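Local coordinates for protein UDP-glucose 6-dehydrogenase (PDB 3VTF) that binds UDP-glucose and probably oxidises it to UDP-glucuronate, using two molecules of NAD+, in a single-step route to that nucleotide sugar, at residues S23-G28 with E93-T98; A115-V120 with S144-G149; V127-R132 with A160-G165; G135-V140 with K167-S172. All coordinates share one frame; numbering follows the deposited sequence.

Contact 1. Residues S23-G28 with E93-T98; sequences SLSVLG and EAVAAT
Ser25 and Thr98 meet through their hydroxyls: Ser25 OG and Thr98 OG1 lie 2.6 Å apart in a hydrogen bond that joins the first strand of the Rossmann-type NAD-binding domain to the residues that follow the short helix 91-96. This strand, 23-27, leads into Gly28 of a probable glycine-rich turn of the dinucleotide-binding kind. Both oxygens sit in the crowded position between their own backbone N and carbonyl carbon (chi1 42° for Ser25, 57° for Thr98), and this shared choice turns the two oxygens to each other. In Thr98 the same rotation places CG2 beside the backbone N, where it lies over the strand, 3.5 Å from Leu24 C. Its branching carbon settles on the chain too, with Thr98 CB 3.4 Å from Ser23 O. Next to the hydroxyl pair, the methyl of Ala94 fits against Ser25, CB to CB at 4.0 Å. Further along the strand Leu27 touches the helix with its two methyls, CD2 on Ala94 CB and CD1 on Val95 CG2. A valine in place of Thr98 would probably leave Ser25 OG without this hydroxyl mate. The Ser25 hydroxyl also bonds Thr101 OG1 on the adjoining strand 100-103. A short chain of hydroxyls, Thr98 to Ser25 to Thr101, thus pairs buried side-chain oxygens with one another and ties the loop after the helix to two strands through directional bonds as well as van der Waals contact.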
loop_
_atom_site.group_PDB
_atom_site.type_symbol
_atom_site.label_atom_id
_atom_site.label_comp_id
_atom_site.label_asym_id
_atom_site.label_seq_id
_atom_site.Cartn_x
_atom_site.Cartn_y
_atom_site.Cartn_z
ATOM N N SER A 23 22.158 -23.063 22.101
ATOM C CA SER A 23 22.761 -22.090 23.040
ATOM C C SER A 23 22.941 -20.796 22.285
ATOM O O SER A 23 23.689 -20.747 21.298
ATOM C CB SER A 23 24.157 -22.544 23.599
ATOM O OG SER A 23 23.989 -23.858 24.112
ATOM N N LEU A 24 22.183 -19.787 22.690
ATOM C CA LEU A 24 22.063 -18.547 21.928
ATOM C C LEU A 24 22.401 -17.410 22.832
ATOM O O LEU A 24 21.970 -17.341 24.017
ATOM C CB LEU A 24 20.589 -18.338 21.485
ATOM C CG LEU A 24 19.977 -19.515 20.745
ATOM C CD1 LEU A 24 18.481 -19.279 20.423
ATOM C CD2 LEU A 24 20.765 -19.931 19.459
ATOM N N SER A 25 23.085 -16.447 22.274
ATOM C CA SER A 25 23.292 -15.187 22.998
ATOM C C SER A 25 22.562 -14.034 22.297
ATOM O O SER A 25 22.318 -14.096 21.097
ATOM C CB SER A 25 24.818 -14.904 23.189
ATOM O OG SER A 25 25.576 -15.192 22.039
ATOM N N VAL A 26 22.206 -12.994 23.041
ATOM C CA VAL A 26 21.620 -11.799 22.463
ATOM C C VAL A 26 22.384 -10.576 22.975
ATOM O O VAL A 26 22.591 -10.462 24.212
ATOM C CB VAL A 26 20.153 -11.645 22.926
ATOM C CG1 VAL A 26 19.560 -10.387 22.297
ATOM C CG2 VAL A 26 19.371 -12.902 22.517
ATOM N N LEU A 27 22.857 -9.714 22.049
ATOM C CA LEU A 27 23.562 -8.455 22.439
ATOM C C LEU A 27 22.659 -7.296 22.111
ATOM O O LEU A 27 22.291 -7.080 20.937
ATOM C CB LEU A 27 24.878 -8.304 21.656
ATOM C CG LEU A 27 25.860 -9.464 21.876
ATOM C CD1 LEU A 27 27.149 -9.080 21.123
ATOM C CD2 LEU A 27 26.151 -9.603 23.409
ATOM N N GLY A 28 22.299 -6.522 23.135
ATOM C CA GLY A 28 21.441 -5.385 22.940
ATOM C C GLY A 28 20.089 -5.780 23.485
ATOM O O GLY A 28 19.372 -6.620 22.917
ATOM N N GLU A 93 31.947 -12.706 26.802
ATOM C CA GLU A 93 31.637 -13.947 27.530
ATOM C C GLU A 93 30.279 -14.515 27.098
ATOM O O GLU A 93 30.127 -15.737 27.129
ATOM C CB GLU A 93 31.580 -13.714 29.034
ATOM C CG GLU A 93 32.929 -13.361 29.686
ATOM C CD GLU A 93 32.684 -12.700 31.047
ATOM O OE1 GLU A 93 32.050 -13.347 31.929
ATOM O OE2 GLU A 93 33.018 -11.505 31.200
ATOM N N ALA A 94 29.280 -13.648 26.802
ATOM C CA ALA A 94 27.965 -14.175 26.292
ATOM C C ALA A 94 28.210 -14.974 25.016
ATOM O O ALA A 94 27.751 -16.115 24.849
ATOM C CB ALA A 94 27.004 -13.049 26.012
ATOM N N VAL A 95 28.965 -14.363 24.109
ATOM C CA VAL A 95 29.285 -15.018 22.838
ATOM C C VAL A 95 30.009 -16.365 23.058
ATOM O O VAL A 95 29.674 -17.418 22.410
ATOM C CB VAL A 95 30.141 -14.072 21.978
ATOM C CG1 VAL A 95 30.552 -14.758 20.703
ATOM C CG2 VAL A 95 29.318 -12.813 21.657
ATOM N N ALA A 96 31.049 -16.350 23.908
ATOM C CA ALA A 96 31.932 -17.559 23.988
ATOM C C ALA A 96 31.182 -18.715 24.592
ATOM O O ALA A 96 31.508 -19.866 24.333
ATOM C CB ALA A 96 33.216 -17.273 24.771
ATOM N N ALA A 97 30.099 -18.422 25.316
ATOM C CA ALA A 97 29.364 -19.450 26.011
ATOM C C ALA A 97 28.208 -20.028 25.106
ATOM O O ALA A 97 27.500 -20.968 25.484
ATOM C CB ALA A 97 28.829 -18.884 27.372
ATOM N N THR A 98 28.058 -19.524 23.887
ATOM C CA THR A 98 26.933 -19.949 23.048
ATOM C C THR A 98 27.397 -20.360 21.625
ATOM O O THR A 98 28.565 -20.330 21.349
ATOM C CB THR A 98 25.873 -18.799 22.983
ATOM O OG1 THR A 98 26.501 -17.627 22.495
ATOM C CG2 THR A 98 25.291 -18.426 24.431
#

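Contact 2. Residues A115-V120 with S144-G149; sequences ADLRYV and STVPPG
Leu117, Val120 and Ala115 pack against Ser144, Val146 and Pro147 in a van der Waals contact, without hydrogen bonds across it, between a helix start and a loop of a Rossmann-type domain: the lead-in and first turn of helix 118-134 on one side, and on the other the loop that leaves strand 139-142. In such folds the loops beyond the C-terminal ends of the parallel strands border the dinucleotide site. That setting suits Thr145, a probable NAD contact, and Thr107, another, which Leu117 and Val120 also touch.

Leu117 occupies the N-cap position and bridges two residues of the loop. With CG anti to the carbonyl carbon (chi1 -63°), its chain carries CD2 to a point between them, 3.8 Å from Val146 CG1 and 3.8 Å from Pro147 CD. It crosses Val146 at about a right angle but approaches the proline ring head-on. Ala115 CB touches the same ring at Pro147 CG, 3.8 Å away.

The helix start is also braced within its own segment. Asp116 OD1 accepts from Arg118 N at 3.0 Å, an Asx turn, and the arginine returns to grip the carboxylate side-on, NE to one oxygen and NH2 to the other. The Arg118 NH2 to Asp116 OD2 bond is 2.6 Å, lies almost in the guanidinium plane and uses the syn lone pair. Ser144, meanwhile, has its hydroxyl within hydrogen-bonding distance of Val105 O and Ile103 O, while its CB meets the helix. Val120 CG2 completes the surface, resting 3.8 Å from Ser144 CB and 4.0 Å from Val146 CG1.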
loop_
_atom_site.group_PDB
_atom_site.type_symbol
_atom_site.label_atom_id
_atom_site.label_comp_id
_atom_site.label_asym_id
_atom_site.label_seq_id
_atom_site.Cartn_x
_atom_site.Cartn_y
_atom_site.Cartn_z
ATOM N N ALA A 115 21.704 5.394 8.141
ATOM C CA ALA A 115 21.775 4.556 9.326
ATOM C C ALA A 115 23.164 4.726 10.023
ATOM O O ALA A 115 24.193 4.560 9.382
ATOM C CB ALA A 115 21.597 3.055 8.972
ATOM N N ASP A 116 23.151 4.919 11.329
ATOM C CA ASP A 116 24.374 4.947 12.169
ATOM C C ASP A 116 24.649 3.464 12.458
ATOM O O ASP A 116 23.983 2.870 13.286
ATOM C CB ASP A 116 24.065 5.627 13.516
ATOM C CG ASP A 116 25.308 5.687 14.461
ATOM O OD1 ASP A 116 26.292 4.994 14.246
ATOM O OD2 ASP A 116 25.286 6.443 15.397
ATOM N N LEU A 117 25.730 2.942 11.920
ATOM C CA LEU A 117 26.107 1.523 12.136
ATOM C C LEU A 117 27.225 1.259 13.179
ATOM O O LEU A 117 27.741 0.106 13.336
ATOM C CB LEU A 117 26.485 0.854 10.785
ATOM C CG LEU A 117 25.261 0.827 9.806
ATOM C CD1 LEU A 117 25.768 0.302 8.457
ATOM C CD2 LEU A 117 24.086 -0.020 10.362
ATOM N N ARG A 118 27.555 2.279 13.937
ATOM C CA ARG A 118 28.615 2.094 14.973
ATOM C C ARG A 118 28.253 1.121 16.060
ATOM O O ARG A 118 29.116 0.376 16.509
ATOM C CB ARG A 118 28.950 3.452 15.636
ATOM C CG ARG A 118 29.689 4.464 14.728
ATOM C CD ARG A 118 29.845 5.775 15.552
ATOM N NE ARG A 118 28.492 6.282 15.916
ATOM C CZ ARG A 118 28.198 6.819 17.069
ATOM N NH1 ARG A 118 29.167 6.975 18.001
ATOM N NH2 ARG A 118 26.934 7.148 17.323
ATOM N N TYR A 119 26.981 1.081 16.515
ATOM C CA TYR A 119 26.580 0.121 17.561
ATOM C C TYR A 119 26.674 -1.319 17.060
ATOM O O TYR A 119 27.137 -2.226 17.797
ATOM C CB TYR A 119 25.105 0.400 18.043
ATOM C CG TYR A 119 24.903 1.857 18.521
ATOM C CD1 TYR A 119 25.038 2.154 19.868
ATOM C CD2 TYR A 119 24.662 2.902 17.631
ATOM C CE1 TYR A 119 24.905 3.460 20.349
ATOM C CE2 TYR A 119 24.554 4.193 18.101
ATOM C CZ TYR A 119 24.695 4.474 19.459
ATOM O OH TYR A 119 24.545 5.787 19.932
ATOM N N VAL A 120 26.177 -1.547 15.818
ATOM C CA VAL A 120 26.285 -2.883 15.195
ATOM C C VAL A 120 27.795 -3.270 14.990
ATOM O O VAL A 120 28.176 -4.414 15.246
ATOM C CB VAL A 120 25.569 -2.841 13.812
ATOM C CG1 VAL A 120 25.860 -4.106 12.928
ATOM C CG2 VAL A 120 24.018 -2.663 14.029
ATOM N N SER A 144 19.161 -6.338 14.223
ATOM C CA SER A 144 19.216 -4.909 13.947
ATOM C C SER A 144 18.755 -4.603 12.529
ATOM O O SER A 144 19.117 -5.319 11.636
ATOM C CB SER A 144 20.679 -4.365 14.192
ATOM O OG SER A 144 21.021 -4.684 15.556
ATOM N N THR A 145 18.017 -3.490 12.340
ATOM C CA THR A 145 17.679 -2.980 11.062
ATOM C C THR A 145 18.866 -2.298 10.432
ATOM O O THR A 145 19.313 -1.257 10.939
ATOM C CB THR A 145 16.456 -1.985 11.192
ATOM O OG1 THR A 145 15.361 -2.775 11.737
ATOM C CG2 THR A 145 16.061 -1.502 9.760
ATOM N N VAL A 146 19.411 -2.918 9.383
ATOM C CA VAL A 146 20.649 -2.456 8.814
ATOM C C VAL A 146 20.461 -2.405 7.304
ATOM O O VAL A 146 19.733 -3.220 6.681
ATOM C CB VAL A 146 21.836 -3.403 9.115
ATOM C CG1 VAL A 146 22.261 -3.389 10.566
ATOM C CG2 VAL A 146 21.495 -4.890 8.677
ATOM N N PRO A 147 21.129 -1.464 6.652
ATOM C CA PRO A 147 20.993 -1.393 5.198
ATOM C C PRO A 147 21.498 -2.684 4.516
ATOM O O PRO A 147 22.375 -3.362 5.038
ATOM C CB PRO A 147 21.881 -0.208 4.807
ATOM C CG PRO A 147 22.058 0.644 6.094
ATOM C CD PRO A 147 21.906 -0.368 7.255
ATOM N N PRO A 148 20.956 -3.019 3.350
ATOM C CA PRO A 148 21.342 -4.242 2.661
ATOM C C PRO A 148 22.802 -4.245 2.358
ATOM O O PRO A 148 23.306 -3.233 1.862
ATOM C CB PRO A 148 20.531 -4.164 1.336
ATOM C CG PRO A 148 19.221 -3.400 1.772
ATOM C CD PRO A 148 19.742 -2.367 2.762
ATOM N N GLY A 149 23.485 -5.360 2.614
ATOM C CA GLY A 149 24.930 -5.419 2.393
ATOM C C GLY A 149 25.627 -5.379 3.711
ATOM O O GLY A 149 26.801 -5.783 3.762
#

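Contact 3. Residues V127-R132 with A160-G165; sequences VGRGIR and AEEAGG
Gly128 and Ala163 bring backbone against backbone where helix 118-134 of the Rossmann-type domain meets the turn that follows helix 151-160. Ala163 CA lies 3.4 Å from Gly128 O, a CA-H...O contact with an angle of 153° at the hydrogen. Such closeness depends on the glycine, since a beta carbon at Gly128 would run into Glu162 CB. Alongside, Ile131 CG2 meets Ala163 CB, the apolar side of the turn.

Arg132 flanks this backbone contact with an extended chain. Its CG stands anti to the backbone N (chi1 -169°), so that the aliphatic part runs along the turn, Arg132 CG 3.5 Å from Ala163 O and CD 3.4 Å from Glu162 O. The guanidinium then lays one face over Gly164 CA, another place where a side chain would collide. At its edge, in plane, a water accepts from Arg132 NH1 and donates to Glu162 O, the latter bond 2.8 Å long.

The outer shell is ionic. Arg129 NE forms a salt bridge with Glu92, and Glu162 OE2 forms one with Arg125, an earlier residue of the same helix. Held by these separate partners, Arg129 and Glu162 run alongside each other in the same direction, CG to CB at 3.8 Å. Their charged planes stand 60° apart, and Arg129 NH1 stays 4.3 Å from Glu162 OE1, too far for a salt bridge.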
loop_
_atom_site.group_PDB
_atom_site.type_symbol
_atom_site.label_atom_id
_atom_site.label_comp_id
_atom_site.label_asym_id
_atom_site.label_seq_id
_atom_site.Cartn_x
_atom_site.Cartn_y
_atom_site.Cartn_z
ATOM N N VAL A 127 31.545 -9.967 19.096
ATOM C CA VAL A 127 31.263 -11.279 18.663
ATOM C C VAL A 127 32.549 -11.929 18.170
ATOM O O VAL A 127 32.817 -13.085 18.561
ATOM C CB VAL A 127 30.152 -11.318 17.588
ATOM C CG1 VAL A 127 30.047 -12.722 17.035
ATOM C CG2 VAL A 127 28.749 -10.929 18.241
ATOM N N GLY A 128 33.309 -11.197 17.337
ATOM C CA GLY A 128 34.598 -11.753 16.817
ATOM C C GLY A 128 35.554 -12.141 17.998
ATOM O O GLY A 128 36.121 -13.190 18.031
ATOM N N ARG A 129 35.630 -11.307 19.004
ATOM C CA ARG A 129 36.491 -11.653 20.213
ATOM C C ARG A 129 35.963 -12.882 20.951
ATOM O O ARG A 129 36.698 -13.767 21.372
ATOM C CB ARG A 129 36.507 -10.417 21.079
ATOM C CG ARG A 129 37.409 -9.340 20.476
ATOM C CD ARG A 129 37.779 -8.269 21.493
ATOM N NE ARG A 129 36.596 -7.525 21.860
ATOM C CZ ARG A 129 36.159 -6.405 21.258
ATOM N NH1 ARG A 129 36.833 -5.834 20.297
ATOM N NH2 ARG A 129 35.047 -5.827 21.674
ATOM N N GLY A 130 34.638 -13.026 21.037
ATOM C CA GLY A 130 34.105 -14.193 21.760
ATOM C C GLY A 130 34.374 -15.446 20.964
ATOM O O GLY A 130 34.672 -16.514 21.529
ATOM N N ILE A 131 34.274 -15.345 19.629
ATOM C CA ILE A 131 34.501 -16.475 18.782
ATOM C C ILE A 131 35.971 -16.910 18.911
ATOM O O ILE A 131 36.273 -18.125 18.903
ATOM C CB ILE A 131 34.111 -16.078 17.335
ATOM C CG1 ILE A 131 32.555 -15.983 17.205
ATOM C CG2 ILE A 131 34.574 -17.133 16.326
ATOM C CD1 ILE A 131 32.045 -15.569 15.776
ATOM N N ARG A 132 36.859 -15.918 18.896
ATOM C CA ARG A 132 38.308 -16.194 18.972
ATOM C C ARG A 132 38.613 -16.997 20.263
ATOM O O ARG A 132 39.279 -18.017 20.225
ATOM C CB ARG A 132 39.035 -14.871 19.014
ATOM C CG ARG A 132 40.546 -15.086 18.817
ATOM C CD ARG A 132 41.280 -13.810 19.000
ATOM N NE ARG A 132 42.680 -14.171 19.067
ATOM C CZ ARG A 132 43.671 -13.303 18.969
ATOM N NH1 ARG A 132 43.410 -12.024 18.763
ATOM N NH2 ARG A 132 44.918 -13.727 19.075
ATOM N N ALA A 160 35.449 -11.088 11.413
ATOM C CA ALA A 160 36.698 -11.753 10.934
ATOM C C ALA A 160 37.935 -11.041 11.470
ATOM O O ALA A 160 38.931 -11.728 11.785
ATOM C CB ALA A 160 36.711 -11.848 9.399
ATOM N N GLU A 161 37.878 -9.704 11.561
ATOM C CA GLU A 161 39.031 -8.950 12.020
ATOM C C GLU A 161 39.363 -9.247 13.504
ATOM O O GLU A 161 40.465 -8.921 13.955
ATOM C CB GLU A 161 38.851 -7.432 11.812
ATOM C CG GLU A 161 39.003 -7.002 10.357
ATOM C CD GLU A 161 38.664 -5.537 10.128
ATOM O OE1 GLU A 161 38.403 -4.798 11.123
ATOM O OE2 GLU A 161 38.568 -5.120 8.950
ATOM N N GLU A 162 38.431 -9.842 14.283
ATOM C CA GLU A 162 38.715 -10.142 15.690
ATOM C C GLU A 162 38.751 -11.621 16.009
ATOM O O GLU A 162 39.066 -11.994 17.131
ATOM C CB GLU A 162 37.674 -9.448 16.650
ATOM C CG GLU A 162 37.366 -7.978 16.323
ATOM C CD GLU A 162 38.567 -7.102 16.602
ATOM O OE1 GLU A 162 39.436 -7.590 17.387
ATOM O OE2 GLU A 162 38.641 -5.990 16.022
ATOM N N ALA A 163 38.334 -12.462 15.064
ATOM C CA ALA A 163 38.028 -13.857 15.339
ATOM C C ALA A 163 39.371 -14.702 15.361
ATOM O O ALA A 163 39.319 -15.872 15.671
ATOM C CB ALA A 163 37.079 -14.427 14.262
ATOM N N GLY A 164 40.505 -14.098 15.033
ATOM C CA GLY A 164 41.814 -14.800 15.008
ATOM C C GLY A 164 41.823 -16.013 14.085
ATOM O O GLY A 164 42.524 -17.024 14.313
ATOM N N GLY A 165 41.013 -15.990 13.044
ATOM C CA GLY A 165 41.058 -17.122 12.103
ATOM C C GLY A 165 40.060 -18.216 12.369
ATOM O O GLY A 165 39.991 -19.204 11.621
HETATM O O HOH W 1 40.621 -10.514 18.898
#

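Contact 4. Residues G135-V140 with K167-S172; sequences GRWHLV and KFSVAS
Ser169 OG has two partners: Trp137 NE1 donates to it at 2.9 Å, and Asp198 OD2 bonds it from the loop before helix 199-208. The indole hydrogen bond is fairly straight, 157° at the hydrogen, and the oxygen lies close to the ring plane. Trp137 reaches it with CG anti to the backbone N (chi1 176°), which swings the indole across to the neighbouring strand. Lys167 CG stands at another part of the ring edge, and the lysine chain crosses the tryptophan at about a right angle, its CE 3.8 Å from Trp137 CB. Arg200 adds a cation-pi contact with the indole.

Beyond this cluster the two segments become parallel strands, the outer members of the beta-alpha-beta unit that passes through helix 151-160. Ser169 N donates to His138 O at 3.0 Å, Val140 N to Ser169 O at 2.8 Å, and Ala171 N to Val140 O. Leu139 and Ser169 share one sheet face, where Leu139 packs on helix 199-208; Val140 and Val170 share the other, and Val140 CG2 touches Phe168 CD1 at 4.0 Å.

A leucine at Trp137 would remove the indole N-H and is likely to leave Ser169 OG without that donor and the Lys167 chain without much of its support. Lys167 O, buried with no hydrogen-bond partner in the model, meets Trp137 CA at 3.3 Å in an almost linear CA-H...O contact. At the start of the pairing, then, a side-chain bond from Trp137 and a weak carbon donor add to the backbone amides, which carry the joining further along.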
loop_
_atom_site.group_PDB
_atom_site.type_symbol
_atom_site.label_atom_id
_atom_site.label_comp_id
_atom_site.label_asym_id
_atom_site.label_seq_id
_atom_site.Cartn_x
_atom_site.Cartn_y
_atom_site.Cartn_z
ATOM N N GLY A 135 37.121 -20.606 20.031
ATOM C CA GLY A 135 37.864 -21.513 19.168
ATOM C C GLY A 135 37.083 -22.410 18.250
ATOM O O GLY A 135 37.679 -23.305 17.623
ATOM N N ARG A 136 35.754 -22.235 18.104
ATOM C CA ARG A 136 35.086 -23.072 17.080
ATOM C C ARG A 136 33.937 -22.323 16.412
ATOM O O ARG A 136 33.648 -21.235 16.807
ATOM C CB ARG A 136 34.686 -24.471 17.583
ATOM C CG ARG A 136 33.743 -24.468 18.743
ATOM C CD ARG A 136 33.880 -25.688 19.690
ATOM N NE ARG A 136 32.768 -25.540 20.661
ATOM C CZ ARG A 136 32.871 -24.993 21.872
ATOM N NH1 ARG A 136 34.040 -24.628 22.398
ATOM N NH2 ARG A 136 31.804 -24.867 22.597
ATOM N N TRP A 137 33.349 -22.925 15.409
ATOM C CA TRP A 137 32.377 -22.247 14.550
ATOM C C TRP A 137 31.285 -21.642 15.394
ATOM O O TRP A 137 30.907 -22.193 16.471
ATOM C CB TRP A 137 31.765 -23.270 13.654
ATOM C CG TRP A 137 30.664 -22.717 12.768
ATOM C CD1 TRP A 137 30.821 -22.161 11.498
ATOM C CD2 TRP A 137 29.203 -22.728 13.011
ATOM N NE1 TRP A 137 29.623 -21.809 10.976
ATOM C CE2 TRP A 137 28.600 -22.113 11.826
ATOM C CE3 TRP A 137 28.369 -23.096 14.092
ATOM C CZ2 TRP A 137 27.227 -21.944 11.698
ATOM C CZ3 TRP A 137 26.962 -22.935 13.949
ATOM C CH2 TRP A 137 26.403 -22.378 12.763
ATOM N N HIS A 138 30.800 -20.501 14.923
ATOM C CA HIS A 138 29.726 -19.743 15.572
ATOM C C HIS A 138 28.877 -19.099 14.476
ATOM O O HIS A 138 29.370 -18.836 13.379
ATOM C CB HIS A 138 30.341 -18.567 16.305
ATOM C CG HIS A 138 29.494 -18.063 17.486
ATOM N ND1 HIS A 138 28.754 -16.920 17.403
ATOM C CD2 HIS A 138 29.293 -18.569 18.771
ATOM C CE1 HIS A 138 28.102 -16.714 18.564
ATOM N NE2 HIS A 138 28.433 -17.716 19.399
ATOM N N LEU A 139 27.594 -18.808 14.787
ATOM C CA LEU A 139 26.747 -18.076 13.856
ATOM C C LEU A 139 26.482 -16.665 14.325
ATOM O O LEU A 139 26.050 -16.440 15.452
ATOM C CB LEU A 139 25.412 -18.839 13.660
ATOM C CG LEU A 139 24.312 -18.159 12.808
ATOM C CD1 LEU A 139 24.742 -17.956 11.347
ATOM C CD2 LEU A 139 23.066 -19.033 12.845
ATOM N N VAL A 140 26.690 -15.688 13.458
ATOM C CA VAL A 140 26.432 -14.299 13.852
ATOM C C VAL A 140 25.102 -13.883 13.157
ATOM O O VAL A 140 24.989 -13.931 11.902
ATOM C CB VAL A 140 27.540 -13.411 13.257
ATOM C CG1 VAL A 140 27.322 -11.967 13.691
ATOM C CG2 VAL A 140 28.907 -13.946 13.775
ATOM N N LYS A 167 36.633 -19.987 12.010
ATOM C CA LYS A 167 35.572 -19.974 10.958
ATOM C C LYS A 167 34.176 -19.630 11.606
ATOM O O LYS A 167 33.930 -19.940 12.778
ATOM C CB LYS A 167 35.480 -21.325 10.241
ATOM C CG LYS A 167 34.755 -22.390 11.101
ATOM C CD LYS A 167 34.470 -23.768 10.456
ATOM C CE LYS A 167 34.492 -24.809 11.573
ATOM N NZ LYS A 167 33.595 -25.989 11.456
ATOM N N PHE A 168 33.318 -18.931 10.855
ATOM C CA PHE A 168 31.982 -18.584 11.373
ATOM C C PHE A 168 31.085 -18.336 10.218
ATOM O O PHE A 168 31.566 -18.265 9.065
ATOM C CB PHE A 168 32.069 -17.296 12.262
ATOM C CG PHE A 168 32.500 -16.061 11.522
ATOM C CD1 PHE A 168 31.517 -15.220 10.973
ATOM C CD2 PHE A 168 33.854 -15.716 11.374
ATOM C CE1 PHE A 168 31.831 -14.067 10.369
ATOM C CE2 PHE A 168 34.210 -14.561 10.698
ATOM C CZ PHE A 168 33.183 -13.727 10.172
ATOM N N SER A 169 29.803 -18.231 10.498
ATOM C CA SER A 169 28.829 -17.918 9.435
ATOM C C SER A 169 27.973 -16.757 9.896
ATOM O O SER A 169 28.049 -16.360 11.070
ATOM C CB SER A 169 27.913 -19.147 9.154
ATOM O OG SER A 169 28.657 -20.284 8.712
ATOM N N VAL A 170 27.271 -16.118 8.943
ATOM C CA VAL A 170 26.526 -14.873 9.228
ATOM C C VAL A 170 25.122 -15.138 8.650
ATOM O O VAL A 170 24.924 -16.004 7.753
ATOM C CB VAL A 170 27.107 -13.595 8.584
ATOM C CG1 VAL A 170 28.515 -13.304 9.155
ATOM C CG2 VAL A 170 27.181 -13.717 7.040
ATOM N N ALA A 171 24.148 -14.369 9.129
ATOM C CA ALA A 171 22.830 -14.423 8.589
ATOM C C ALA A 171 22.115 -13.129 8.968
ATOM O O ALA A 171 22.292 -12.634 10.103
ATOM C CB ALA A 171 22.027 -15.610 9.168
ATOM N N SER A 172 21.245 -12.671 8.095
ATOM C CA SER A 172 20.345 -11.550 8.415
ATOM C C SER A 172 19.004 -12.274 8.786
ATOM O O SER A 172 18.567 -13.194 8.096
ATOM C CB SER A 172 20.141 -10.736 7.129
ATOM O OG SER A 172 19.000 -9.888 7.276
#

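In the fold
Contact 1 comes first from the N terminus, closing a long loop that brings strand 23-27 against helix 91-96. The first segments of contacts 2, 3 and 4 precede all their second ones, so each crosses the other two: contact 2 closes the loop from 115-120 through helix and strand to 144-149, contact 3 that from 127-132 to 160-165 and contact 4 that from 135-140 to 167-172. Contact 2 uses the start and contact 3 the C-terminal half of helix 118-134, while contact 4 pairs strands of the sheet. Contact 1 joins this group through Leu27 and Val95 on Val127 and through Val95 and Thr98 beside His138. Together they tie helices and strands into one Rossmann-type domain.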